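Local coordinates for protein PipY (Synechococcus elongatus, PDB 5NLC) that binds the vitamin B6 cofactor pyridoxal 5'-phosphate and is probably involved in keeping its cellular supply in balance, at residues A[23-28]-A[44-49]; A[19-24]-A[209-214]; A[113-118]-A[126-131]. All coordinates share one frame; numbering follows the deposited sequence.

Contact 1 of 3, residues A[23-28]-A[44-49]; sequences AVSKNH and FGENRV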
loop_
_atom_site.group_PDB
_atom_site.type_symbol
_atom_site.label_atom_id
_atom_site.label_comp_id
_atom_site.label_asym_id
_atom_site.label_seq_id
_atom_site.Cartn_x
_atom_site.Cartn_y
_atom_site.Cartn_z
ATOM N N ALA A 23 1.182 9.791 -2.289
ATOM C CA ALA A 23 2.366 10.601 -2.311
ATOM C C ALA A 23 3.383 10.073 -1.291
ATOM O O ALA A 23 3.145 10.084 -0.086
ATOM C CB ALA A 23 2.061 12.055 -2.049
ATOM N N VAL A 24 4.479 9.553 -1.788
ATOM C CA VAL A 24 5.532 8.967 -0.961
ATOM C C VAL A 24 6.382 10.110 -0.396
ATOM O O VAL A 24 7.130 10.743 -1.137
ATOM C CB VAL A 24 6.390 7.938 -1.701
ATOM C CG1 VAL A 24 7.475 7.417 -0.759
ATOM C CG2 VAL A 24 5.533 6.816 -2.255
ATOM N N SER A 25 6.195 10.382 0.891
ATOM C CA SER A 25 6.744 11.584 1.543
ATOM C C SER A 25 8.077 11.264 2.235
ATOM O O SER A 25 8.612 12.085 2.922
ATOM C CB SER A 25 5.739 12.145 2.576
ATOM O OG SER A 25 5.294 11.141 3.502
ATOM N N LYS A 26 8.597 10.065 2.010
ATOM C CA LYS A 26 9.810 9.560 2.654
ATOM C C LYS A 26 10.949 10.510 2.809
ATOM O O LYS A 26 11.533 10.564 3.907
ATOM C CB LYS A 26 10.318 8.296 1.936
ATOM C CG LYS A 26 11.768 7.914 2.162
ATOM C CD LYS A 26 12.063 6.582 1.477
ATOM C CE LYS A 26 12.003 6.674 -0.062
ATOM N NZ LYS A 26 11.122 5.625 -0.722
ATOM N N ASN A 27 11.340 11.237 1.782
ATOM C CA ASN A 27 12.470 12.197 2.031
ATOM C C ASN A 27 12.056 13.662 2.092
ATOM O O ASN A 27 12.851 14.565 1.793
ATOM C CB ASN A 27 13.541 12.037 0.952
ATOM C CG ASN A 27 14.181 10.670 0.966
ATOM O OD1 ASN A 27 14.896 10.344 1.925
ATOM N ND2 ASN A 27 13.982 9.885 -0.115
ATOM N N HIS A 28 10.834 13.924 2.513
ATOM C CA HIS A 28 10.291 15.221 2.421
ATOM C C HIS A 28 9.687 15.670 3.723
ATOM O O HIS A 28 9.006 14.903 4.377
ATOM C CB HIS A 28 9.234 15.295 1.309
ATOM C CG HIS A 28 9.831 15.169 -0.057
ATOM N ND1 HIS A 28 10.467 16.213 -0.676
ATOM C CD2 HIS A 28 10.014 14.091 -0.844
ATOM C CE1 HIS A 28 10.979 15.791 -1.822
ATOM N NE2 HIS A 28 10.697 14.507 -1.953
ATOM N N PHE A 44 -0.798 9.907 1.794
ATOM C CA PHE A 44 0.624 10.017 1.975
ATOM C C PHE A 44 1.172 8.741 2.494
ATOM O O PHE A 44 0.516 8.039 3.272
ATOM C CB PHE A 44 0.955 11.159 2.932
ATOM C CG PHE A 44 0.600 12.500 2.384
ATOM C CD1 PHE A 44 -0.680 12.987 2.532
ATOM C CD2 PHE A 44 1.486 13.187 1.574
ATOM C CE1 PHE A 44 -1.065 14.215 2.003
ATOM C CE2 PHE A 44 1.117 14.428 1.043
ATOM C CZ PHE A 44 -0.145 14.951 1.240
ATOM N N GLY A 45 2.329 8.364 1.966
ATOM C CA GLY A 45 2.909 7.084 2.247
ATOM C C GLY A 45 4.349 7.205 2.781
ATOM O O GLY A 45 5.152 8.059 2.302
ATOM N N GLU A 46 4.665 6.334 3.737
ATOM C CA GLU A 46 6.022 6.265 4.282
ATOM C C GLU A 46 6.485 4.812 4.192
ATOM O O GLU A 46 5.677 3.905 4.247
ATOM C CB GLU A 46 6.049 6.754 5.707
ATOM C CG GLU A 46 5.806 8.290 5.870
ATOM C CD GLU A 46 7.026 9.155 5.588
ATOM O OE1 GLU A 46 8.173 8.650 5.751
ATOM O OE2 GLU A 46 6.859 10.370 5.191
ATOM N N ASN A 47 7.792 4.605 4.114
ATOM C CA ASN A 47 8.314 3.231 4.034
ATOM C C ASN A 47 8.571 2.656 5.418
ATOM O O ASN A 47 8.539 1.467 5.554
ATOM C CB ASN A 47 9.611 3.122 3.243
ATOM C CG ASN A 47 9.396 3.162 1.748
ATOM O OD1 ASN A 47 8.252 3.212 1.237
ATOM N ND2 ASN A 47 10.505 3.181 1.028
ATOM N N ARG A 48 8.890 3.497 6.380
ATOM C CA ARG A 48 9.343 3.095 7.721
ATOM C C ARG A 48 8.472 3.695 8.787
ATOM O O ARG A 48 8.246 4.891 8.794
ATOM C CB ARG A 48 10.798 3.553 7.952
ATOM C CG ARG A 48 11.788 2.657 7.231
ATOM C CD ARG A 48 13.212 3.200 7.166
ATOM N NE ARG A 48 13.934 2.545 6.066
ATOM C CZ ARG A 48 15.119 2.917 5.573
ATOM N NH1 ARG A 48 15.802 3.943 6.093
ATOM N NH2 ARG A 48 15.636 2.240 4.544
ATOM N N VAL A 49 8.078 2.880 9.761
ATOM C CA VAL A 49 7.153 3.312 10.811
ATOM C C VAL A 49 7.680 4.539 11.601
ATOM O O VAL A 49 6.960 5.536 11.745
ATOM C CB VAL A 49 6.822 2.126 11.784
ATOM C CG1 VAL A 49 6.068 2.589 13.005
ATOM C CG2 VAL A 49 6.008 1.050 11.095
HETATM O O HOH W 1 10.612 10.065 6.200
#
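Ala23 and Val24 pair with Phe44 and Gly45 in parallel register, joining the first two strands of the modified TIM barrel where they run into their C-terminal loops. The strands belong to the beta-alpha-beta unit 20-24, 30-38, 43-46, and the loops beyond them carry Lys26 and Asn47. Two backbone hydrogen bonds hold the pair. Gly45 N donates to Ala23 O over 2.8 Å, and Ser25 N returns a bond of 2.9 Å to Gly45 O. On the face shared by Ala23 and Phe44, the phenyl ring lies oblique to the alanine methyl, with CD2 of Phe44 3.8 Å from CB of Ala23. Helix 30-38 backs this face through Ile33 and Ala36. Past the strand ends the contact turns polar. Ser25 OG sits between its own backbone N and carbonyl carbon (chi1 52°), facing OE2 of Glu46, whose chain folds back at chi2 (-80°) to meet it; the hydroxyl bonds to OE2, though its modelled length of 2.4 Å is doubtful. Lys55 adds a salt bridge to the same OE2, while OE1 of Glu46 takes a hydrogen bond from a water at 2.9 Å that also donates to Lys26 O. Farther out, the bent Lys26 side chain passes obliquely across that of Asn47. Asn47 binds pyridoxal 5'-phosphate in this protein, and Lys26 is the predicted attachment site of the cofactor, which is absent here. The buried Glu46 carboxylate thus has Lys55 as counter-ion besides its hydroxyl and water donors, surroundings that would be expected to favour its ionised form, and the water links it to the carbonyl of Lys26.

Contact 2 of 3, residues A[19-24]-A[209-214]; sequences VQLIAV and IRVGTQ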
loop_
_atom_site.group_PDB
_atom_site.type_symbol
_atom_site.label_atom_id
_atom_site.label_comp_id
_atom_site.label_asym_id
_atom_site.label_seq_id
_atom_site.Cartn_x
_atom_site.Cartn_y
_atom_site.Cartn_z
ATOM N N VAL A 19 -7.898 5.084 -10.106
ATOM C CA VAL A 19 -6.562 5.021 -9.512
ATOM C C VAL A 19 -6.370 6.152 -8.506
ATOM O O VAL A 19 -6.541 7.304 -8.854
ATOM C CB VAL A 19 -5.457 5.167 -10.600
ATOM C CG1 VAL A 19 -4.042 5.074 -10.017
ATOM C CG2 VAL A 19 -5.658 4.080 -11.657
ATOM N N GLN A 20 -5.867 5.811 -7.335
ATOM C CA GLN A 20 -5.447 6.803 -6.354
ATOM C C GLN A 20 -3.946 6.788 -6.206
ATOM O O GLN A 20 -3.284 5.762 -6.128
ATOM C CB GLN A 20 -6.182 6.560 -5.030
ATOM C CG GLN A 20 -7.639 6.986 -5.097
ATOM C CD GLN A 20 -7.810 8.538 -5.279
ATOM O OE1 GLN A 20 -7.129 9.354 -4.640
ATOM N NE2 GLN A 20 -8.696 8.927 -6.190
ATOM N N LEU A 21 -3.417 7.975 -6.213
ATOM C CA LEU A 21 -2.023 8.180 -6.033
ATOM C C LEU A 21 -1.682 8.353 -4.559
ATOM O O LEU A 21 -2.320 9.168 -3.862
ATOM C CB LEU A 21 -1.761 9.492 -6.780
ATOM C CG LEU A 21 -0.392 9.964 -6.892
ATOM C CD1 LEU A 21 -0.375 10.757 -8.197
ATOM C CD2 LEU A 21 0.003 10.817 -5.686
ATOM N N ILE A 22 -0.683 7.628 -4.085
ATOM C CA ILE A 22 -0.146 7.790 -2.738
ATOM C C ILE A 22 1.153 8.594 -2.884
ATOM O O ILE A 22 2.077 8.170 -3.600
ATOM C CB ILE A 22 0.154 6.450 -2.052
ATOM C CG1 ILE A 22 -1.123 5.662 -1.878
ATOM C CG2 ILE A 22 0.812 6.681 -0.668
ATOM C CD1 ILE A 22 -0.883 4.196 -1.545
ATOM N N ALA A 23 1.182 9.791 -2.289
ATOM C CA ALA A 23 2.366 10.601 -2.311
ATOM C C ALA A 23 3.383 10.073 -1.291
ATOM O O ALA A 23 3.145 10.084 -0.086
ATOM C CB ALA A 23 2.061 12.055 -2.049
ATOM N N VAL A 24 4.479 9.553 -1.788
ATOM C CA VAL A 24 5.532 8.967 -0.961
ATOM C C VAL A 24 6.382 10.110 -0.396
ATOM O O VAL A 24 7.130 10.743 -1.137
ATOM C CB VAL A 24 6.390 7.938 -1.701
ATOM C CG1 VAL A 24 7.475 7.417 -0.759
ATOM C CG2 VAL A 24 5.533 6.816 -2.255
ATOM N N ILE A 209 -1.266 3.660 -6.673
ATOM C CA ILE A 209 0.108 3.768 -7.100
ATOM C C ILE A 209 0.923 4.660 -6.141
ATOM O O ILE A 209 0.353 5.463 -5.420
ATOM C CB ILE A 209 0.254 4.287 -8.551
ATOM C CG1 ILE A 209 -0.315 5.701 -8.707
ATOM C CG2 ILE A 209 -0.466 3.323 -9.489
ATOM C CD1 ILE A 209 -0.040 6.333 -10.031
ATOM N N ARG A 210 2.229 4.543 -6.206
ATOM C CA ARG A 210 3.173 5.161 -5.231
ATOM C C ARG A 210 4.116 6.051 -5.969
ATOM O O ARG A 210 4.950 5.546 -6.724
ATOM C CB ARG A 210 4.071 4.104 -4.494
ATOM C CG ARG A 210 3.335 2.991 -3.899
ATOM C CD ARG A 210 4.152 1.941 -3.124
ATOM N NE ARG A 210 5.122 1.117 -3.849
ATOM C CZ ARG A 210 4.812 0.110 -4.659
ATOM N NH1 ARG A 210 3.539 -0.178 -4.953
ATOM N NH2 ARG A 210 5.779 -0.612 -5.190
ATOM N N VAL A 211 4.049 7.360 -5.746
ATOM C CA VAL A 211 4.930 8.279 -6.452
ATOM C C VAL A 211 5.539 9.284 -5.478
ATOM O O VAL A 211 4.873 9.710 -4.555
ATOM C CB VAL A 211 4.156 9.026 -7.557
ATOM C CG1 VAL A 211 3.665 8.074 -8.633
ATOM C CG2 VAL A 211 2.919 9.676 -6.960
ATOM N N GLY A 212 6.815 9.604 -5.683
ATOM C CA GLY A 212 7.575 10.363 -4.711
ATOM C C GLY A 212 8.046 11.656 -5.341
ATOM O O GLY A 212 7.347 12.661 -5.347
ATOM N N THR A 213 9.204 11.555 -5.983
ATOM C CA THR A 213 9.824 12.683 -6.660
ATOM C C THR A 213 9.000 13.326 -7.777
ATOM O O THR A 213 8.953 14.578 -7.873
ATOM C CB THR A 213 11.220 12.219 -7.099
ATOM O OG1 THR A 213 11.987 12.058 -5.891
ATOM C CG2 THR A 213 11.924 13.219 -8.026
ATOM N N GLN A 214 8.329 12.525 -8.615
ATOM C CA GLN A 214 7.451 13.107 -9.663
ATOM C C GLN A 214 6.403 14.091 -9.074
ATOM O O GLN A 214 5.930 14.961 -9.765
ATOM C CB GLN A 214 6.715 12.046 -10.473
ATOM C CG GLN A 214 7.290 11.704 -11.839
ATOM C CD GLN A 214 6.346 10.794 -12.640
ATOM O OE1 GLN A 214 6.209 9.617 -12.324
ATOM N NE2 GLN A 214 5.692 11.347 -13.675
#
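Leu21 meets Val211 in the tightest part of this pairing: CG2 of Val211 comes within 3.3 Å of CG of Leu21, closer than usual van der Waals contact. In the valine, CG1 lies anti to the carbonyl carbon (chi1 -64°), leaving CG2 between the backbone N and the carbonyl carbon, which turns this methyl toward Leu21; the two side chains cross at about a right angle. Nearby, CG1 of Ile209 packs 4.0 Å from CG1 of Val19, and helix 198-203 lies over the cluster through Trp198 and Val202. Four backbone hydrogen bonds join the strands, among them Ile22 N to Ile209 O (2.7 Å) and Val211 N to Ile22 O (3.0 Å), in parallel register. Pairing the first strand, 20-24, with the last, 208-211, closes the modified TIM barrel between segments 185 residues apart in sequence. Looser and partly exposed is the side formed by Val24, Arg210 and Gly212. CG2 of Val24 lies 3.8 Å from CB of Arg210, but the arginine chain bends at chi3 (-65°) and carries its guanidinium away from strand 20-24. Arg210, Gly212 and the solvent-exposed Thr213 bind pyridoxal 5'-phosphate in this protein; Gly212 touches Val24 by its backbone, whereas Thr213 turns away from it.

Contact 3 of 3, residues A[113-118]-A[126-131]; sequences LCLQVK and AGWDPA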
loop_
_atom_site.group_PDB
_atom_site.type_symbol
_atom_site.label_atom_id
_atom_site.label_comp_id
_atom_site.label_asym_id
_atom_site.label_seq_id
_atom_site.Cartn_x
_atom_site.Cartn_y
_atom_site.Cartn_z
ATOM N N LEU A 113 -5.712 -3.280 5.030
ATOM C CA LEU A 113 -4.539 -4.096 4.728
ATOM C C LEU A 113 -4.557 -4.492 3.285
ATOM O O LEU A 113 -5.629 -4.792 2.728
ATOM C CB LEU A 113 -4.497 -5.343 5.573
ATOM C CG LEU A 113 -4.635 -5.176 7.089
ATOM C CD1 LEU A 113 -4.474 -6.534 7.716
ATOM C CD2 LEU A 113 -3.618 -4.280 7.698
ATOM N N CYS A 114 -3.384 -4.410 2.670
ATOM C CA CYS A 114 -3.097 -5.198 1.500
ATOM C C CYS A 114 -2.156 -6.333 1.900
ATOM O O CYS A 114 -1.278 -6.224 2.796
ATOM C CB CYS A 114 -2.530 -4.363 0.335
ATOM S SG CYS A 114 -3.715 -3.130 -0.296
ATOM N N LEU A 115 -2.362 -7.452 1.237
ATOM C CA LEU A 115 -1.496 -8.595 1.406
ATOM C C LEU A 115 -0.436 -8.552 0.296
ATOM O O LEU A 115 -0.771 -8.588 -0.904
ATOM C CB LEU A 115 -2.324 -9.854 1.285
ATOM C CG LEU A 115 -3.510 -9.919 2.247
ATOM C CD1 LEU A 115 -4.277 -11.218 1.989
ATOM C CD2 LEU A 115 -3.021 -9.908 3.664
ATOM N N GLN A 116 0.811 -8.486 0.698
ATOM C CA GLN A 116 1.939 -8.366 -0.188
ATOM C C GLN A 116 2.347 -9.766 -0.585
ATOM O O GLN A 116 2.825 -10.522 0.256
ATOM C CB GLN A 116 3.103 -7.723 0.506
ATOM C CG GLN A 116 4.290 -7.435 -0.419
ATOM C CD GLN A 116 5.434 -6.757 0.267
ATOM O OE1 GLN A 116 5.246 -5.865 1.053
ATOM N NE2 GLN A 116 6.649 -7.065 -0.168
ATOM N N VAL A 117 2.174 -10.082 -1.870
ATOM C CA VAL A 117 2.327 -11.410 -2.403
ATOM C C VAL A 117 3.550 -11.434 -3.310
ATOM O O VAL A 117 3.728 -10.560 -4.144
ATOM C CB VAL A 117 1.112 -11.793 -3.273
ATOM C CG1 VAL A 117 1.244 -13.239 -3.771
ATOM C CG2 VAL A 117 -0.130 -11.711 -2.444
ATOM N N LYS A 118 4.330 -12.498 -3.188
ATOM C CA LYS A 118 5.519 -12.695 -3.975
ATOM C C LYS A 118 5.162 -13.698 -5.080
ATOM O O LYS A 118 5.120 -14.881 -4.866
ATOM C CB LYS A 118 6.675 -13.198 -3.098
ATOM C CG LYS A 118 7.957 -13.452 -3.848
ATOM C CD LYS A 118 9.121 -13.916 -2.967
ATOM C CE LYS A 118 9.726 -12.758 -2.208
ATOM N NZ LYS A 118 10.938 -13.226 -1.456
ATOM N N ALA A 126 10.304 -9.443 0.865
ATOM C CA ALA A 126 9.383 -10.369 1.544
ATOM C C ALA A 126 8.105 -10.518 0.730
ATOM O O ALA A 126 7.928 -9.842 -0.254
ATOM C CB ALA A 126 9.028 -9.785 2.906
ATOM N N GLY A 127 7.188 -11.380 1.185
ATOM C CA GLY A 127 5.886 -11.548 0.531
ATOM C C GLY A 127 5.337 -12.925 0.733
ATOM O O GLY A 127 6.097 -13.886 0.938
ATOM N N TRP A 128 4.022 -13.044 0.634
ATOM C CA TRP A 128 3.367 -14.315 0.836
ATOM C C TRP A 128 3.739 -15.212 -0.336
ATOM O O TRP A 128 3.768 -14.754 -1.479
ATOM C CB TRP A 128 1.849 -14.210 0.810
ATOM C CG TRP A 128 1.082 -13.618 1.938
ATOM C CD1 TRP A 128 0.873 -12.259 2.190
ATOM C CD2 TRP A 128 0.336 -14.303 2.902
ATOM N NE1 TRP A 128 0.064 -12.104 3.264
ATOM C CE2 TRP A 128 -0.308 -13.330 3.709
ATOM C CE3 TRP A 128 0.077 -15.648 3.139
ATOM C CZ2 TRP A 128 -1.151 -13.666 4.721
ATOM C CZ3 TRP A 128 -0.747 -15.944 4.146
ATOM C CH2 TRP A 128 -1.331 -14.969 4.936
ATOM N N ASP A 129 3.925 -16.485 -0.067
ATOM C CA ASP A 129 3.950 -17.490 -1.124
ATOM C C ASP A 129 2.470 -17.669 -1.592
ATOM O O ASP A 129 1.584 -17.794 -0.732
ATOM C CB ASP A 129 4.510 -18.770 -0.577
ATOM C CG ASP A 129 4.185 -19.952 -1.439
ATOM O OD1 ASP A 129 4.908 -20.155 -2.411
ATOM O OD2 ASP A 129 3.189 -20.665 -1.132
ATOM N N PRO A 130 2.180 -17.583 -2.901
ATOM C CA PRO A 130 0.752 -17.700 -3.355
ATOM C C PRO A 130 -0.051 -18.886 -2.900
ATOM O O PRO A 130 -1.277 -18.739 -2.636
ATOM C CB PRO A 130 0.816 -17.682 -4.897
ATOM C CG PRO A 130 2.181 -17.183 -5.202
ATOM C CD PRO A 130 3.087 -17.448 -4.038
ATOM N N ALA A 131 0.601 -20.040 -2.816
ATOM C CA ALA A 131 -0.055 -21.275 -2.294
ATOM C C ALA A 131 -0.450 -21.171 -0.818
ATOM O O ALA A 131 -1.577 -21.550 -0.378
ATOM C CB ALA A 131 0.871 -22.477 -2.502
#
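The first torsion of Gln116 (chi1 -174°) swings CG away from the backbone N, and the extended chain reaches across to Ala126, where NE2 of Gln116 makes a weak hydrogen bond of 3.1 Å to Ala126 O. Trp128 sets CG beside its own backbone N (chi1 -74°), which brings the CD1 edge of the indole to Gln116 O at 3.3 Å, the oxygen lying near the ring plane. That same oxygen receives Trp128 N at 2.8 Å, and Lys118 N answers with a bond of 2.9 Å to Trp128 O. The two bonds flank Val117 and form a single backbone bridge between segments running nearly at right angles. CA of Gly127 makes a CA-H...O contact of 3.2 Å with Gln116 O, at backbone angles suited to glycine. Leu115 meets the indole obliquely, CD2 lying 3.8 Å from NE1 of Trp128, which also bonds weakly to Val91 O. The amino group of Lys118 is bound by the carbonyls of Asp122 and Lys125. The contact folds the loop between strand 112-116 and helix 130-141 of a beta-alpha-beta unit continuing to strand 147-152; Trp128 and Leu115 both pack on Leu133 of the helix, Leu115 also reaching strands 87-91 and 147-152.

Contacts 1 and 2 lie on the two edges of strand 20-24, share Ala23 and Val24, and have centres 10 Å apart. They touch where Ile22 CG2 lies 3.5 Å from Gly45 N. Around Val24, with side chains about 4 to 5 Å from its own, they gather Lys26, the predicted attachment site of the absent cofactor, and the cofactor-binding residues Asn47, Arg210 and Gly212; Thr213 follows in the same loop. Contact 3 lies on the opposite side of the chain's centre, its own centre about 21 Å from each of the others, but belongs to the same parallel sheet. Its Gln116 side chain comes within about 8 Å of that of Arg210 and about 10 Å of that of Asn47.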